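Local coordinates for Thiol:disulfide interchange protein DsbA (Neisseria meningitidis MC58, PDB 3HZ8) that probably acts as a periplasmic thiol-disulfide oxidoreductase of the DsbA type, introducing disulfide bonds into other proteins, at residues A40-V45 and S173-I178. The protein carries 1 engineered substitution. Numbering follows the deposited sequence.
Sequences AHLEPV and SGMNTI
Met175 reaches from helix 171-191 to Val45 and Leu42 on helix 37-50. The contact is wholly apolar, and no hydrogen bond joins the two segments. Val45 meets the near part of the methionine: its CG1 lies 3.6 Å from Met175 CG. The same methyl is 4.0 Å from Met175 SD. With chi1 at 174°, CG1 stands anti to the backbone N of Val45, and this methyl is the one that meets Met175. Leu42 takes the far end, with its CD1 3.9 Å from Met175 CE. The methionine chain bends at both chi2 (-56°) and chi3 (100°), which brings the terminal methyl round to the leucine. The backbones stay apart, the nearest CA atoms being those of Val45 and Met175 at 8.1 Å. In this thioredoxin-fold domain, helix 37-50 starts within the CxxC motif. Its Cys36-Cys39 disulfide is predicted to be the redox-active pair, with Cys36 just before the helix and Cys39 in its first turn. The contact joins that helix to the C-terminal helix 171-191. Neighbouring side chains extend the packing. Trp171 touches both Leu42 and Val45, and Phe168 and Leu46 pack on Met175. Leu42 and Met175 are buried, while Val45 remains partly exposed.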
loop_
_atom_site.group_PDB
_atom_site.type_symbol
_atom_site.label_atom_id
_atom_site.label_comp_id
_atom_site.label_asym_id
_atom_site.label_seq_id
_atom_site.Cartn_x
_atom_site.Cartn_y
_atom_site.Cartn_z
ATOM N N ALA A 40 -8.492 1.990 -6.161
ATOM C CA ALA A 40 -8.325 3.243 -6.911
ATOM C C ALA A 40 -9.120 4.368 -6.274
ATOM O O ALA A 40 -8.690 5.525 -6.324
ATOM C CB ALA A 40 -8.733 3.079 -8.386
ATOM N N HIS A 41 -10.264 4.028 -5.676
ATOM C CA HIS A 41 -11.086 5.025 -4.992
ATOM C C HIS A 41 -10.531 5.401 -3.635
ATOM O O HIS A 41 -10.617 6.555 -3.231
ATOM C CB HIS A 41 -12.526 4.549 -4.845
ATOM C CG HIS A 41 -13.341 4.735 -6.081
ATOM N ND1 HIS A 41 -13.754 3.680 -6.867
ATOM C CD2 HIS A 41 -13.806 5.857 -6.679
ATOM C CE1 HIS A 41 -14.452 4.144 -7.890
ATOM N NE2 HIS A 41 -14.497 5.462 -7.799
ATOM N N LEU A 42 -10.006 4.420 -2.902
ATOM C CA LEU A 42 -9.367 4.721 -1.619
ATOM C C LEU A 42 -8.135 5.611 -1.811
ATOM O O LEU A 42 -7.838 6.458 -0.963
ATOM C CB LEU A 42 -8.971 3.422 -0.888
ATOM C CG LEU A 42 -8.140 3.545 0.400
ATOM C CD1 LEU A 42 -8.814 4.438 1.474
ATOM C CD2 LEU A 42 -7.835 2.180 0.992
ATOM N N GLU A 43 -7.422 5.398 -2.924
ATOM C CA GLU A 43 -6.129 6.030 -3.163
ATOM C C GLU A 43 -6.080 7.535 -2.859
ATOM O O GLU A 43 -5.276 7.948 -2.025
ATOM C CB GLU A 43 -5.642 5.736 -4.588
ATOM C CG GLU A 43 -4.310 6.412 -4.938
ATOM C CD GLU A 43 -3.131 5.911 -4.117
ATOM O OE1 GLU A 43 -3.224 4.806 -3.517
ATOM O OE2 GLU A 43 -2.101 6.618 -4.097
ATOM N N PRO A 44 -6.939 8.353 -3.515
ATOM C CA PRO A 44 -6.856 9.795 -3.236
ATOM C C PRO A 44 -7.158 10.193 -1.787
ATOM O O PRO A 44 -6.594 11.174 -1.277
ATOM C CB PRO A 44 -7.890 10.398 -4.195
ATOM C CG PRO A 44 -8.838 9.299 -4.489
ATOM C CD PRO A 44 -7.975 8.066 -4.531
ATOM N N VAL A 45 -8.030 9.434 -1.123
ATOM C CA VAL A 45 -8.386 9.709 0.270
ATOM C C VAL A 45 -7.204 9.418 1.191
ATOM O O VAL A 45 -6.840 10.229 2.070
ATOM C CB VAL A 45 -9.637 8.884 0.697
ATOM C CG1 VAL A 45 -9.929 9.055 2.179
ATOM C CG2 VAL A 45 -10.869 9.283 -0.130
ATOM N N SER A 173 -14.429 7.950 6.756
ATOM C CA SER A 173 -14.495 7.610 8.175
ATOM C C SER A 173 -13.346 6.701 8.598
ATOM O O SER A 173 -12.881 6.752 9.746
ATOM C CB SER A 173 -15.835 6.976 8.557
ATOM O OG SER A 173 -16.062 5.760 7.864
ATOM N N GLY A 174 -12.862 5.885 7.663
ATOM C CA GLY A 174 -11.728 5.012 7.958
ATOM C C GLY A 174 -10.466 5.790 8.297
ATOM O O GLY A 174 -9.609 5.295 9.044
ATOM N N MET A 175 -10.335 7.002 7.755
ATOM C CA MET A 175 -9.168 7.830 8.082
ATOM C C MET A 175 -9.149 8.220 9.557
ATOM O O MET A 175 -8.091 8.242 10.189
ATOM C CB MET A 175 -9.098 9.079 7.190
ATOM C CG MET A 175 -9.002 8.802 5.691
ATOM S SD MET A 175 -7.612 7.755 5.179
ATOM C CE MET A 175 -8.431 6.154 4.984
ATOM N N ASN A 176 -10.330 8.521 10.105
ATOM C CA ASN A 176 -10.478 8.766 11.539
ATOM C C ASN A 176 -10.076 7.540 12.367
ATOM O O ASN A 176 -9.371 7.652 13.372
ATOM C CB ASN A 176 -11.926 9.158 11.860
ATOM C CG ASN A 176 -12.352 10.468 11.208
ATOM O OD1 ASN A 176 -11.532 11.360 10.975
ATOM N ND2 ASN A 176 -13.655 10.603 10.946
ATOM N N THR A 177 -10.527 6.364 11.936
ATOM C CA THR A 177 -10.109 5.109 12.580
ATOM C C THR A 177 -8.577 4.966 12.572
ATOM O O THR A 177 -7.978 4.621 13.593
ATOM C CB THR A 177 -10.798 3.881 11.924
ATOM O OG1 THR A 177 -12.214 4.074 11.963
ATOM C CG2 THR A 177 -10.479 2.579 12.669
ATOM N N ILE A 178 -7.945 5.255 11.443
ATOM C CA ILE A 178 -6.479 5.198 11.370
ATOM C C ILE A 178 -5.849 6.094 12.438
ATOM O O ILE A 178 -4.938 5.668 13.147
ATOM C CB ILE A 178 -5.958 5.559 9.953
ATOM C CG1 ILE A 178 -6.332 4.442 8.962
ATOM C CG2 ILE A 178 -4.414 5.796 9.950
ATOM C CD1 ILE A 178 -6.121 4.783 7.509
#